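Local structure of amidase, hydantoinase/carbamoylase family (Burkholderia ambifaria, 5TP4) at residues B[85-90]-B[193-198]; B[106-111]-B[131-136]; B[189-194]-B[373-378]; B[334-339]-B[367-372]; B[344-349]-B[409-414]. The protein probably hydrolyses N-carbamoyl-L-amino acids to free L-amino acids, as a zinc-dependent amidase of the peptidase M20 family. All blocks are in the same frame, centred on the assembly; numbering follows the deposited sequence.

Contact 1. Residues B[85-90]-B[193-198]; sequences APVLIG and AYFEAH. With ZN (zinc ion), chain P.
L88 bonds strand 193-199 through both its N and its O. The N donates to A193 O at 2.9 Å, and the O takes the proton of F195 N at 2.8 Å. G90 N to F195 O continues the parallel pairing, with the directions of the two strand segments 24° apart. The tightest packing is around Y194. CG of Y194 is swung anti to its backbone N (chi1 175°), which lays the phenol along the neighbouring strand: L88 CG meets the ring edge in plane, 3.9 Å from Y194 CD1. Farther along, G90 has no side chain, and Y194 OH comes within 3.3 Å of G90 C. That hydroxyl donates to E196 OE2 at 2.7 Å and also accepts from W134 NE1, so two bonds fix its rotation. E196 OE1 is in turn bonded to S91 OG.

Both ends are looser. At the start, the V87 CG1 methyl simply meets the edge of the F195 ring. At the far end a water links the strands, donating to G90 O and accepting from A197 N, each at 2.8 Å. Beyond it H198 NE2 binds zinc at 2.4 Å, alongside two waters and H92, so the strand runs straight into the metal site.

In the sheet, strand 129-133 lies beyond strand 87-91 and strand 377-382 beyond strand 193-199. Helix 398-416 covers the V87, I89 and F195 face through R415, V412 and L408, while Y194 packs on helix 367-372.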
# COMPACT_ATOMS: atom_id res chain seq x y z
N ALA B 85 -30.63 -34.36 26.34
CA ALA B 85 -29.53 -33.85 25.55
C ALA B 85 -28.50 -33.17 26.45
O ALA B 85 -28.86 -32.63 27.50
CB ALA B 85 -30.05 -32.85 24.52
N PRO B 86 -27.23 -33.19 26.06
CA PRO B 86 -26.17 -32.64 26.92
C PRO B 86 -26.08 -31.12 26.87
O PRO B 86 -26.47 -30.46 25.91
CB PRO B 86 -24.90 -33.29 26.35
CG PRO B 86 -25.21 -33.46 24.87
CD PRO B 86 -26.69 -33.80 24.83
N VAL B 87 -25.54 -30.59 27.96
CA VAL B 87 -24.99 -29.24 27.98
C VAL B 87 -23.54 -29.38 27.55
O VAL B 87 -22.79 -30.16 28.15
CB VAL B 87 -25.11 -28.62 29.37
CG1 VAL B 87 -24.35 -27.27 29.40
CG2 VAL B 87 -26.58 -28.48 29.73
N LEU B 88 -23.15 -28.64 26.52
CA LEU B 88 -21.86 -28.82 25.87
C LEU B 88 -20.99 -27.62 26.20
O LEU B 88 -21.44 -26.49 26.06
CB LEU B 88 -22.07 -28.97 24.36
CG LEU B 88 -21.01 -29.33 23.33
CD1 LEU B 88 -20.28 -30.64 23.64
CD2 LEU B 88 -21.71 -29.40 21.99
N ILE B 89 -19.77 -27.88 26.66
CA ILE B 89 -18.76 -26.86 26.90
C ILE B 89 -17.69 -27.06 25.84
O ILE B 89 -17.11 -28.14 25.77
CB ILE B 89 -18.13 -27.02 28.29
CG1 ILE B 89 -19.18 -26.86 29.40
CG2 ILE B 89 -16.94 -26.05 28.47
CD1 ILE B 89 -18.58 -27.11 30.80
N GLY B 90 -17.40 -26.04 25.04
CA GLY B 90 -16.47 -26.25 23.96
C GLY B 90 -15.51 -25.09 23.75
O GLY B 90 -15.70 -23.99 24.27
N ALA B 193 -27.65 -26.88 25.36
CA ALA B 193 -27.06 -25.55 25.38
C ALA B 193 -25.58 -25.71 25.14
O ALA B 193 -25.01 -26.77 25.38
CB ALA B 193 -27.30 -24.82 26.71
N TYR B 194 -24.96 -24.64 24.62
CA TYR B 194 -23.53 -24.64 24.33
C TYR B 194 -22.92 -23.44 25.03
O TYR B 194 -23.38 -22.31 24.85
CB TYR B 194 -23.26 -24.56 22.83
CG TYR B 194 -21.80 -24.43 22.49
CD1 TYR B 194 -20.99 -25.56 22.42
CD2 TYR B 194 -21.22 -23.19 22.22
CE1 TYR B 194 -19.66 -25.46 22.11
CE2 TYR B 194 -19.86 -23.08 21.93
CZ TYR B 194 -19.10 -24.23 21.88
OH TYR B 194 -17.76 -24.17 21.56
N PHE B 195 -21.89 -23.69 25.83
CA PHE B 195 -21.15 -22.62 26.50
C PHE B 195 -19.69 -22.65 26.08
O PHE B 195 -19.08 -23.71 25.96
CB PHE B 195 -21.25 -22.77 28.01
CG PHE B 195 -22.62 -22.52 28.59
CD1 PHE B 195 -23.52 -23.57 28.72
CD2 PHE B 195 -22.98 -21.26 29.03
CE1 PHE B 195 -24.77 -23.36 29.27
CE2 PHE B 195 -24.22 -21.02 29.57
CZ PHE B 195 -25.13 -22.07 29.70
N GLU B 196 -19.08 -21.47 25.89
CA GLU B 196 -17.67 -21.41 25.52
C GLU B 196 -17.01 -20.31 26.32
O GLU B 196 -17.46 -19.16 26.25
CB GLU B 196 -17.50 -21.15 24.02
CG GLU B 196 -16.07 -20.97 23.61
CD GLU B 196 -15.80 -21.29 22.14
OE1 GLU B 196 -14.63 -21.14 21.70
OE2 GLU B 196 -16.74 -21.70 21.43
N ALA B 197 -15.96 -20.65 27.06
CA ALA B 197 -15.13 -19.63 27.70
C ALA B 197 -13.96 -19.30 26.80
O ALA B 197 -13.37 -20.18 26.15
CB ALA B 197 -14.66 -20.13 29.07
N HIS B 198 -13.59 -18.01 26.75
CA HIS B 198 -12.51 -17.59 25.86
C HIS B 198 -11.90 -16.30 26.37
O HIS B 198 -12.57 -15.49 27.01
CB HIS B 198 -13.07 -17.37 24.43
CG HIS B 198 -12.05 -17.54 23.35
ND1 HIS B 198 -11.12 -16.56 23.04
CD2 HIS B 198 -11.81 -18.56 22.49
CE1 HIS B 198 -10.34 -17.00 22.07
NE2 HIS B 198 -10.75 -18.19 21.70
ZN ZN P . -9.93 -19.12 19.64
O HOH W 1 -15.34 -23.40 26.98
O HOH W 2 -12.29 -19.45 19.13
O HOH W 3 -9.69 -17.97 17.71

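Contact 2. Residues B[106-111]-B[131-136]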
# COMPACT_ATOMS: atom_id res chain seq x y z
N TYR B 106 -7.95 -22.44 26.51
CA TYR B 106 -8.55 -22.07 27.80
C TYR B 106 -9.96 -22.65 27.95
O TYR B 106 -10.28 -23.24 28.98
CB TYR B 106 -8.58 -20.55 27.96
CG TYR B 106 -9.47 -20.10 29.10
CD1 TYR B 106 -9.31 -20.63 30.38
CD2 TYR B 106 -10.48 -19.17 28.90
CE1 TYR B 106 -10.15 -20.23 31.43
CE2 TYR B 106 -11.29 -18.76 29.93
CZ TYR B 106 -11.13 -19.30 31.19
OH TYR B 106 -11.96 -18.87 32.20
N GLY B 107 -10.79 -22.53 26.92
CA GLY B 107 -12.17 -23.00 27.06
C GLY B 107 -12.31 -24.51 27.13
O GLY B 107 -13.21 -25.03 27.81
N VAL B 108 -11.44 -25.24 26.43
CA VAL B 108 -11.43 -26.70 26.51
C VAL B 108 -11.01 -27.14 27.91
O VAL B 108 -11.66 -27.98 28.54
CB VAL B 108 -10.51 -27.28 25.43
CG1 VAL B 108 -10.35 -28.81 25.57
CG2 VAL B 108 -11.02 -26.88 24.03
N LEU B 109 -9.92 -26.57 28.42
CA LEU B 109 -9.45 -27.01 29.72
C LEU B 109 -10.26 -26.44 30.86
O LEU B 109 -10.29 -27.04 31.94
CB LEU B 109 -7.97 -26.65 29.90
CG LEU B 109 -7.05 -27.32 28.86
CD1 LEU B 109 -5.57 -26.95 29.17
CD2 LEU B 109 -7.22 -28.86 28.80
N ALA B 110 -10.99 -25.35 30.62
CA ALA B 110 -12.00 -24.93 31.58
C ALA B 110 -13.08 -25.99 31.71
O ALA B 110 -13.50 -26.32 32.81
CB ALA B 110 -12.61 -23.59 31.16
N GLY B 111 -13.51 -26.57 30.59
CA GLY B 111 -14.47 -27.66 30.67
C GLY B 111 -13.94 -28.83 31.47
O GLY B 111 -14.65 -29.40 32.30
N ILE B 131 -17.68 -32.11 26.92
CA ILE B 131 -16.66 -31.12 26.57
C ILE B 131 -16.24 -31.43 25.14
O ILE B 131 -16.08 -32.60 24.78
CB ILE B 131 -15.44 -31.18 27.51
CG1 ILE B 131 -15.83 -31.21 28.97
CG2 ILE B 131 -14.49 -30.04 27.23
CD1 ILE B 131 -14.64 -31.72 29.77
N VAL B 132 -16.08 -30.39 24.32
CA VAL B 132 -15.71 -30.59 22.92
C VAL B 132 -14.55 -29.69 22.52
O VAL B 132 -14.46 -28.52 22.94
CB VAL B 132 -16.94 -30.40 21.99
CG1 VAL B 132 -17.57 -29.01 22.16
CG2 VAL B 132 -16.58 -30.67 20.54
N SER B 133 -13.62 -30.26 21.77
CA SER B 133 -12.63 -29.49 21.03
C SER B 133 -12.96 -29.68 19.55
O SER B 133 -12.86 -30.79 19.03
CB SER B 133 -11.21 -29.96 21.38
OG SER B 133 -10.25 -29.37 20.52
N TRP B 134 -13.33 -28.59 18.87
CA TRP B 134 -13.78 -28.68 17.48
C TRP B 134 -12.58 -28.72 16.54
O TRP B 134 -11.60 -27.99 16.73
CB TRP B 134 -14.66 -27.49 17.11
CG TRP B 134 -15.85 -27.26 18.01
CD1 TRP B 134 -15.97 -26.33 19.04
CD2 TRP B 134 -17.08 -27.97 17.95
NE1 TRP B 134 -17.23 -26.44 19.60
CE2 TRP B 134 -17.92 -27.45 18.96
CE3 TRP B 134 -17.55 -29.02 17.16
CZ2 TRP B 134 -19.22 -27.92 19.18
CZ3 TRP B 134 -18.84 -29.50 17.37
CH2 TRP B 134 -19.66 -28.95 18.38
N THR B 135 -12.69 -29.54 15.49
CA THR B 135 -11.63 -29.63 14.49
C THR B 135 -11.43 -28.32 13.74
O THR B 135 -12.40 -27.67 13.31
CB THR B 135 -11.96 -30.73 13.48
OG1 THR B 135 -11.99 -31.99 14.16
CG2 THR B 135 -10.94 -30.77 12.35
N ASN B 136 -10.15 -27.95 13.53
CA ASN B 136 -9.77 -26.86 12.61
C ASN B 136 -10.60 -25.60 12.83
O ASN B 136 -11.13 -25.00 11.88
CB ASN B 136 -9.89 -27.32 11.16
CG ASN B 136 -9.13 -26.41 10.18
OD1 ASN B 136 -7.91 -26.50 10.07
ND2 ASN B 136 -9.86 -25.58 9.44
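S133 OG is bonded to L93 N, in the loop just after zinc ligand H92, so S133 gives only its CB to the helix, 4.1 Å from V108 CG2. No hydrogen bond joins 106-111 to 131-136. I131 does most of the touching. Its CG2 is anti to the backbone N and its CG1 beside it (chi1 -48°), so the two branches spread over the helix like a fork. I131 CG2 lies 3.7 Å from V108 O. The other branch runs on nearly extended, and I131 CD1 comes up to the peptide carbon of G111 at 3.4 Å, a snug fit against bare backbone because G111 carries no side chain. Toward V132 and S133 the helix side is taken by V108, whose CG2 methyl sits 4.0 Å from V132 O.

Helix segment 106-111 and strand segment 131-133 run nearly antiparallel, at 155°, with axes 8.1 Å apart. The chain goes from strand 87-91 through this helix and, after the short strand 124-125, to strand 129-133; the two long strands are parallel neighbours in the sheet, which makes a beta-alpha-beta crossover. V132 turns its side chain to the other face of the sheet, where CG2 rests 3.7 Å above the centre of the W134 ring. F54 of helix 45-60 closes over V108 and I131.

With no hydrogen bond across, the contact rests on apolar fit, and the one polar side chain among the touching residues, S133, is engaged toward the metal-site loop.

Contact 3. Residues B[189-194]-B[373-378]; sequences GAVDAY and RRVPTA. With EDO (1,2-ethanediol), chain S.
Two backbone hydrogen bonds join the strands. Y194 N donates to P376 O at 2.8 Å, and A378 N donates to Y194 O at 3.0 Å. The bridge they frame is a parallel pair, Y194 with T377. Each acceptor also takes a CA-H contact: A193 CA is 3.1 Å from P376 O, and T377 CA approaches Y194 O in the same way.

The apolar contacts come from V191, V375 and the CB of Y194. V375 has a methyl in the crowded position between its backbone N and carbonyl carbon (chi1 -45°), and that methyl, CG2, reaches Y194 CB at 4.0 Å. The other one, CG1, meets V191 CB. T377 and Y194 lie side by side and point the same way, with T377 CG2 at the ring edge, in plane, 3.9 Å from Y194 CD2. P376 lays its CG and CD against D192 O.

Strands 193-199 and 377-382 are neighbours in the large sheet of the zinc-binding part of this M20-family fold, and this contact takes in the Y194 and T377 pair of that pairing. The chain reaches strand 377-382 after a short link from helix 367-372, whose L371 packs on both Y194 and T377.

No side-chain polar bond crosses between the segments. T377 OG1 donates to V375 O at 3.0 Å from above the carbonyl plane, a bond within 373-378 just before the strand. The D192 side chain leaves away from 373-378 at CB, and its OD2 forms a salt bridge with R415 NE. On the outer side a 1,2-ethanediol, probably from the crystallisation liquor, donates from O1 to A190 O at 3.1 Å and also bonds E130 OE1.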
# COMPACT_ATOMS: atom_id res chain seq x y z
N GLY B 189 -26.13 -33.85 16.39
CA GLY B 189 -26.82 -34.46 17.50
C GLY B 189 -27.43 -33.41 18.40
O GLY B 189 -27.04 -32.23 18.33
N ALA B 190 -28.35 -33.83 19.26
CA ALA B 190 -29.10 -32.90 20.09
C ALA B 190 -28.21 -32.28 21.15
O ALA B 190 -27.35 -32.96 21.73
CB ALA B 190 -30.26 -33.62 20.78
N VAL B 191 -28.37 -30.98 21.36
CA VAL B 191 -27.60 -30.24 22.36
C VAL B 191 -28.57 -29.33 23.11
O VAL B 191 -29.32 -28.58 22.49
CB VAL B 191 -26.48 -29.39 21.72
CG1 VAL B 191 -25.79 -28.55 22.76
CG2 VAL B 191 -25.46 -30.28 21.00
N ASP B 192 -28.55 -29.40 24.45
CA ASP B 192 -29.43 -28.53 25.23
C ASP B 192 -28.96 -27.08 25.21
O ASP B 192 -29.77 -26.16 25.14
CB ASP B 192 -29.52 -29.00 26.67
CG ASP B 192 -30.42 -28.11 27.51
OD1 ASP B 192 -31.66 -28.17 27.33
OD2 ASP B 192 -29.89 -27.35 28.32
N ALA B 193 -27.65 -26.88 25.36
CA ALA B 193 -27.06 -25.55 25.38
C ALA B 193 -25.58 -25.71 25.14
O ALA B 193 -25.01 -26.77 25.38
CB ALA B 193 -27.30 -24.82 26.71
N TYR B 194 -24.96 -24.64 24.62
CA TYR B 194 -23.53 -24.64 24.33
C TYR B 194 -22.92 -23.44 25.03
O TYR B 194 -23.38 -22.31 24.85
CB TYR B 194 -23.26 -24.56 22.83
CG TYR B 194 -21.80 -24.43 22.49
CD1 TYR B 194 -20.99 -25.56 22.42
CD2 TYR B 194 -21.22 -23.19 22.22
CE1 TYR B 194 -19.66 -25.46 22.11
CE2 TYR B 194 -19.86 -23.08 21.93
CZ TYR B 194 -19.10 -24.23 21.88
OH TYR B 194 -17.76 -24.17 21.56
N ARG B 373 -26.33 -20.37 16.01
CA ARG B 373 -27.34 -20.38 14.98
C ARG B 373 -28.21 -21.63 15.02
O ARG B 373 -29.23 -21.67 14.34
CB ARG B 373 -26.68 -20.23 13.61
CG ARG B 373 -25.99 -18.87 13.49
CD ARG B 373 -25.12 -18.78 12.23
NE ARG B 373 -24.41 -17.50 12.22
CZ ARG B 373 -23.24 -17.29 11.63
NH1 ARG B 373 -22.64 -18.28 10.98
NH2 ARG B 373 -22.68 -16.08 11.71
N ARG B 374 -27.84 -22.61 15.85
CA ARG B 374 -28.57 -23.87 15.89
C ARG B 374 -29.02 -24.22 17.30
O ARG B 374 -30.03 -24.90 17.46
CB ARG B 374 -27.70 -25.01 15.33
CG ARG B 374 -27.68 -25.10 13.80
CD ARG B 374 -28.99 -25.67 13.24
NE ARG B 374 -29.27 -27.02 13.73
CZ ARG B 374 -29.21 -28.14 13.00
NH1 ARG B 374 -28.88 -28.09 11.72
NH2 ARG B 374 -29.49 -29.31 13.56
N VAL B 375 -28.27 -23.84 18.33
CA VAL B 375 -28.63 -24.24 19.70
C VAL B 375 -28.41 -23.06 20.64
O VAL B 375 -27.64 -22.14 20.35
CB VAL B 375 -27.82 -25.46 20.17
CG1 VAL B 375 -27.76 -26.55 19.09
CG2 VAL B 375 -26.47 -25.05 20.55
N PRO B 376 -29.12 -23.05 21.78
CA PRO B 376 -28.92 -21.97 22.76
C PRO B 376 -27.48 -21.90 23.23
O PRO B 376 -26.92 -22.90 23.70
CB PRO B 376 -29.88 -22.34 23.89
CG PRO B 376 -30.92 -23.15 23.25
CD PRO B 376 -30.22 -23.95 22.19
N THR B 377 -26.89 -20.71 23.12
CA THR B 377 -25.45 -20.52 23.27
C THR B 377 -25.14 -19.30 24.12
O THR B 377 -25.86 -18.29 24.06
CB THR B 377 -24.78 -20.38 21.88
OG1 THR B 377 -24.85 -21.65 21.20
CG2 THR B 377 -23.31 -19.95 21.97
N ALA B 378 -24.06 -19.39 24.90
CA ALA B 378 -23.55 -18.21 25.60
C ALA B 378 -22.04 -18.35 25.68
O ALA B 378 -21.48 -19.44 25.52
CB ALA B 378 -24.12 -18.03 27.02
C1 EDO S . -24.24 -33.94 20.21
O1 EDO S . -25.15 -34.89 20.79
C2 EDO S . -23.08 -33.73 21.16
O2 EDO S . -22.36 -34.97 21.28

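Contact 4. Residues B[334-339]-B[367-372]. With EDO (1,2-ethanediol), chain T.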
# COMPACT_ATOMS: atom_id res chain seq x y z
N PRO B 334 -23.66 -12.08 8.92
CA PRO B 334 -24.75 -11.51 9.71
C PRO B 334 -24.39 -11.41 11.18
O PRO B 334 -23.54 -12.14 11.69
CB PRO B 334 -25.89 -12.51 9.51
CG PRO B 334 -25.15 -13.84 9.37
CD PRO B 334 -23.87 -13.51 8.61
N ALA B 335 -25.07 -10.51 11.87
CA ALA B 335 -24.97 -10.50 13.32
C ALA B 335 -25.46 -11.84 13.86
O ALA B 335 -26.30 -12.51 13.27
CB ALA B 335 -25.81 -9.36 13.91
N THR B 336 -24.90 -12.24 14.99
CA THR B 336 -25.18 -13.55 15.58
C THR B 336 -25.48 -13.38 17.06
O THR B 336 -24.61 -13.54 17.91
CB THR B 336 -23.99 -14.50 15.38
OG1 THR B 336 -23.56 -14.41 14.01
CG2 THR B 336 -24.42 -15.94 15.67
N PRO B 337 -26.73 -13.07 17.41
CA PRO B 337 -27.07 -12.95 18.83
C PRO B 337 -27.00 -14.29 19.55
O PRO B 337 -27.35 -15.34 19.00
CB PRO B 337 -28.51 -12.41 18.80
CG PRO B 337 -29.01 -12.73 17.44
CD PRO B 337 -27.84 -12.67 16.53
N PHE B 338 -26.54 -14.24 20.79
CA PHE B 338 -26.54 -15.41 21.66
C PHE B 338 -27.89 -15.53 22.37
O PHE B 338 -28.74 -14.64 22.31
CB PHE B 338 -25.37 -15.34 22.64
CG PHE B 338 -24.03 -15.53 22.01
CD1 PHE B 338 -23.92 -16.09 20.74
CD2 PHE B 338 -22.88 -15.14 22.68
CE1 PHE B 338 -22.67 -16.26 20.14
CE2 PHE B 338 -21.62 -15.32 22.11
CZ PHE B 338 -21.51 -15.88 20.83
N ASP B 339 -28.10 -16.66 23.03
CA ASP B 339 -29.41 -16.95 23.61
C ASP B 339 -29.58 -16.16 24.89
O ASP B 339 -28.76 -16.28 25.80
CB ASP B 339 -29.51 -18.44 23.90
CG ASP B 339 -30.78 -18.80 24.61
OD1 ASP B 339 -31.84 -18.80 23.93
OD2 ASP B 339 -30.73 -19.05 25.83
N ASP B 367 -16.11 -20.88 17.57
CA ASP B 367 -17.07 -21.96 17.33
C ASP B 367 -18.45 -21.62 17.88
O ASP B 367 -19.46 -22.04 17.29
CB ASP B 367 -16.55 -23.24 17.95
CG ASP B 367 -15.30 -23.76 17.25
OD1 ASP B 367 -15.37 -24.07 16.02
OD2 ASP B 367 -14.22 -23.86 17.91
N ALA B 368 -18.52 -20.88 19.00
CA ALA B 368 -19.81 -20.45 19.53
C ALA B 368 -20.67 -19.72 18.51
O ALA B 368 -21.90 -19.82 18.57
CB ALA B 368 -19.61 -19.55 20.75
N ILE B 369 -20.05 -18.98 17.58
CA ILE B 369 -20.82 -18.26 16.56
C ILE B 369 -21.65 -19.23 15.72
O ILE B 369 -22.85 -19.01 15.44
CB ILE B 369 -19.87 -17.44 15.66
CG1 ILE B 369 -19.19 -16.35 16.47
CG2 ILE B 369 -20.68 -16.85 14.48
CD1 ILE B 369 -20.15 -15.35 17.09
N LEU B 370 -21.01 -20.33 15.29
CA LEU B 370 -21.71 -21.34 14.50
C LEU B 370 -22.76 -22.05 15.35
O LEU B 370 -23.87 -22.31 14.87
CB LEU B 370 -20.71 -22.36 13.95
CG LEU B 370 -19.87 -22.02 12.71
CD1 LEU B 370 -20.70 -22.02 11.45
CD2 LEU B 370 -19.09 -20.67 12.87
N LEU B 371 -22.42 -22.39 16.59
CA LEU B 371 -23.37 -23.11 17.44
C LEU B 371 -24.61 -22.28 17.72
O LEU B 371 -25.73 -22.81 17.75
CB LEU B 371 -22.73 -23.53 18.76
CG LEU B 371 -22.04 -24.91 18.78
CD1 LEU B 371 -23.03 -26.09 18.69
CD2 LEU B 371 -20.99 -25.06 17.65
N ALA B 372 -24.44 -20.96 17.90
CA ALA B 372 -25.55 -20.10 18.30
C ALA B 372 -26.65 -20.06 17.26
O ALA B 372 -27.79 -19.73 17.60
CB ALA B 372 -25.05 -18.67 18.54
C1 EDO T . -20.42 -13.03 13.68
O1 EDO T . -21.68 -12.50 14.14
C2 EDO T . -20.25 -12.73 12.19
O2 EDO T . -21.27 -13.40 11.43
O HOH W 4 -28.15 -16.65 16.69
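F338 and T336 meet one side of helix 367-372 where, in this M20-family fold, the connection from strand 324-337 to helix 340-353 packs on that short helix. The phenyl ring gives most of the apolar contact. A372 CB lies at its edge, near the ring plane, 3.6 Å from F338 CD1, and the far corner, F338 CZ, reaches I369 CD1 at 4.0 Å and A368 CB at 4.1 Å. The F338 and I369 side chains cross at about a right angle, with I369 CD1 as the touching atom. T336 works with its methyl too: with OG1 beside the backbone N (chi1 -46°), CG2 falls anti to it and sits 3.5 Å from I369 O.

The next shell fixes these groups. M379 of strand 377-382 packs against both F338 and A368. D339 is the N-cap of helix 340-353, with OD2 accepting from C342 N, and its backbone pairs with T377. T336 OG1 accepts from NH2 of R373, the next residue in the chain after 367-372.

A 1,2-ethanediol, probably from the crystallisation liquor, lies at the outer end. Its O2 donates to P334 O at 2.6 Å, and its O1 is 2.7 Å from T336 OG1. At the other end a water ties the two backbones together, donating to P337 O at 2.8 Å and to A372 O at 3.2 Å.

Contact 5. Residues B[344-349]-B[409-414]; sequences ELVARA and LNAVLA
N410 enters the contact with its CB, 4.0 Å from A349 CB, while its flat amide is engaged outside: OD1 with H7 of the purification tag, ND2 with L13 O and N406 O. The other planar group, the R348 guanidinium, lies on the outer side of its helix, away from 409-414. E344 OE2 meets its edge in plane, 3.0 Å from R348 NE, and R348 NH2 reaches the same oxygen. This side-on salt bridge belongs to one of two E344 conformers and stands near a crystal neighbour, so it carries little weight.

Segments 344-349 and 409-414, of helices 340-353 and 398-416, run at 128° to each other, with axes 8.3 Å apart. A411 sits at the middle, its CB 3.9 Å from L345 CB and 3.8 Å from L345 O. L345 divides its methyls over the partner helix: CD1 lies 3.8 Å from A411 O, and CD2 meets A414 CB at 3.9 Å. V346 brushes A411 with CG2, and F195 of strand 193-199 also touches A411.

Small alanine side chains let the helix backbones approach closely, and with no hydrogen bond across, the joint rests on close packing of methyls against side chains and backbone.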
# COMPACT_ATOMS: atom_id res chain seq x y z
N GLU B 344 -28.07 -14.89 30.35
CA GLU B 344 -28.50 -14.50 31.70
C GLU B 344 -27.90 -15.40 32.76
O GLU B 344 -27.64 -14.95 33.88
CB GLU B 344 -30.04 -14.50 31.77
CG GLU B 344 -30.61 -14.21 33.15
CD GLU B 344 -32.14 -14.29 33.16
OE1 GLU B 344 -32.74 -13.65 32.27
OE2 GLU B 344 -32.74 -15.00 34.00
N LEU B 345 -27.66 -16.69 32.45
CA LEU B 345 -27.02 -17.55 33.44
C LEU B 345 -25.59 -17.10 33.70
O LEU B 345 -25.10 -17.16 34.84
CB LEU B 345 -27.01 -19.00 32.96
CG LEU B 345 -28.40 -19.64 32.81
CD1 LEU B 345 -28.27 -21.08 32.30
CD2 LEU B 345 -29.17 -19.63 34.15
N VAL B 346 -24.88 -16.69 32.64
CA VAL B 346 -23.53 -16.17 32.79
C VAL B 346 -23.54 -14.94 33.69
O VAL B 346 -22.72 -14.82 34.62
CB VAL B 346 -22.92 -15.86 31.41
CG1 VAL B 346 -21.57 -15.15 31.55
CG2 VAL B 346 -22.74 -17.14 30.63
N ALA B 347 -24.45 -14.01 33.41
CA ALA B 347 -24.56 -12.80 34.21
C ALA B 347 -24.86 -13.14 35.67
O ALA B 347 -24.24 -12.59 36.58
CB ALA B 347 -25.65 -11.89 33.63
N ARG B 348 -25.81 -14.05 35.90
CA ARG B 348 -26.19 -14.34 37.27
C ARG B 348 -25.03 -14.97 38.03
O ARG B 348 -24.86 -14.70 39.23
CB ARG B 348 -27.42 -15.26 37.33
CG ARG B 348 -28.71 -14.66 36.78
CD ARG B 348 -29.86 -15.71 36.88
NE ARG B 348 -31.15 -15.12 36.52
CZ ARG B 348 -31.96 -14.52 37.40
NH1 ARG B 348 -31.63 -14.43 38.69
NH2 ARG B 348 -33.10 -14.00 36.98
N ALA B 349 -24.24 -15.82 37.37
CA ALA B 349 -23.10 -16.42 38.05
C ALA B 349 -22.08 -15.35 38.41
O ALA B 349 -21.55 -15.34 39.53
CB ALA B 349 -22.47 -17.52 37.20
N LEU B 409 -18.59 -22.67 35.36
CA LEU B 409 -19.06 -23.81 36.14
C LEU B 409 -20.48 -23.58 36.62
O LEU B 409 -21.32 -24.49 36.57
CB LEU B 409 -18.14 -24.01 37.35
CG LEU B 409 -18.64 -24.89 38.49
CD1 LEU B 409 -18.68 -26.37 38.05
CD2 LEU B 409 -17.68 -24.71 39.69
N ASN B 410 -20.75 -22.39 37.15
CA ASN B 410 -22.04 -22.21 37.79
C ASN B 410 -23.14 -21.92 36.78
O ASN B 410 -24.30 -22.27 37.03
CB ASN B 410 -21.95 -21.12 38.86
CG ASN B 410 -21.37 -21.65 40.15
OD1 ASN B 410 -22.11 -22.16 40.99
ND2 ASN B 410 -20.02 -21.61 40.28
N ALA B 411 -22.80 -21.32 35.65
CA ALA B 411 -23.80 -21.21 34.58
C ALA B 411 -24.14 -22.58 34.01
O ALA B 411 -25.32 -22.89 33.79
CB ALA B 411 -23.32 -20.28 33.47
N VAL B 412 -23.12 -23.43 33.79
CA VAL B 412 -23.39 -24.77 33.27
C VAL B 412 -24.22 -25.58 34.26
O VAL B 412 -25.15 -26.29 33.86
CB VAL B 412 -22.07 -25.48 32.91
CG1 VAL B 412 -22.25 -27.03 32.76
CG2 VAL B 412 -21.45 -24.84 31.63
N LEU B 413 -23.90 -25.51 35.57
CA LEU B 413 -24.67 -26.25 36.56
C LEU B 413 -26.11 -25.77 36.63
O LEU B 413 -27.03 -26.57 36.80
CB LEU B 413 -24.03 -26.14 37.94
CG LEU B 413 -22.80 -27.01 38.15
CD1 LEU B 413 -22.42 -27.02 39.62
CD2 LEU B 413 -23.04 -28.43 37.65
N ALA B 414 -26.32 -24.45 36.54
CA ALA B 414 -27.69 -23.96 36.52
C ALA B 414 -28.45 -24.54 35.33
O ALA B 414 -29.59 -24.98 35.47
CB ALA B 414 -27.71 -22.43 36.50

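Contacts 1 and 3 share strand 193-199 and are both backbone-bonded parallel pairings in one sheet. Contact 1 is wholly buried and ends at zinc, whereas contact 3, partly buried, belongs to the next pairing. Contact 2, also in the core, packs a helix on strand 129-133, the other neighbour of strand 87-91. Contact 4 is only partly buried and lets water and ethanediol into its edges; it touches contact 3 through the bonds of D339 and R373. Contact 5, buried though farthest from the chain centre, about 21 Å (centre to centre), is helix on helix, its A411 and V412 covering F195. Contacts 2, 4 and 5 have no direct hydrogen bond across.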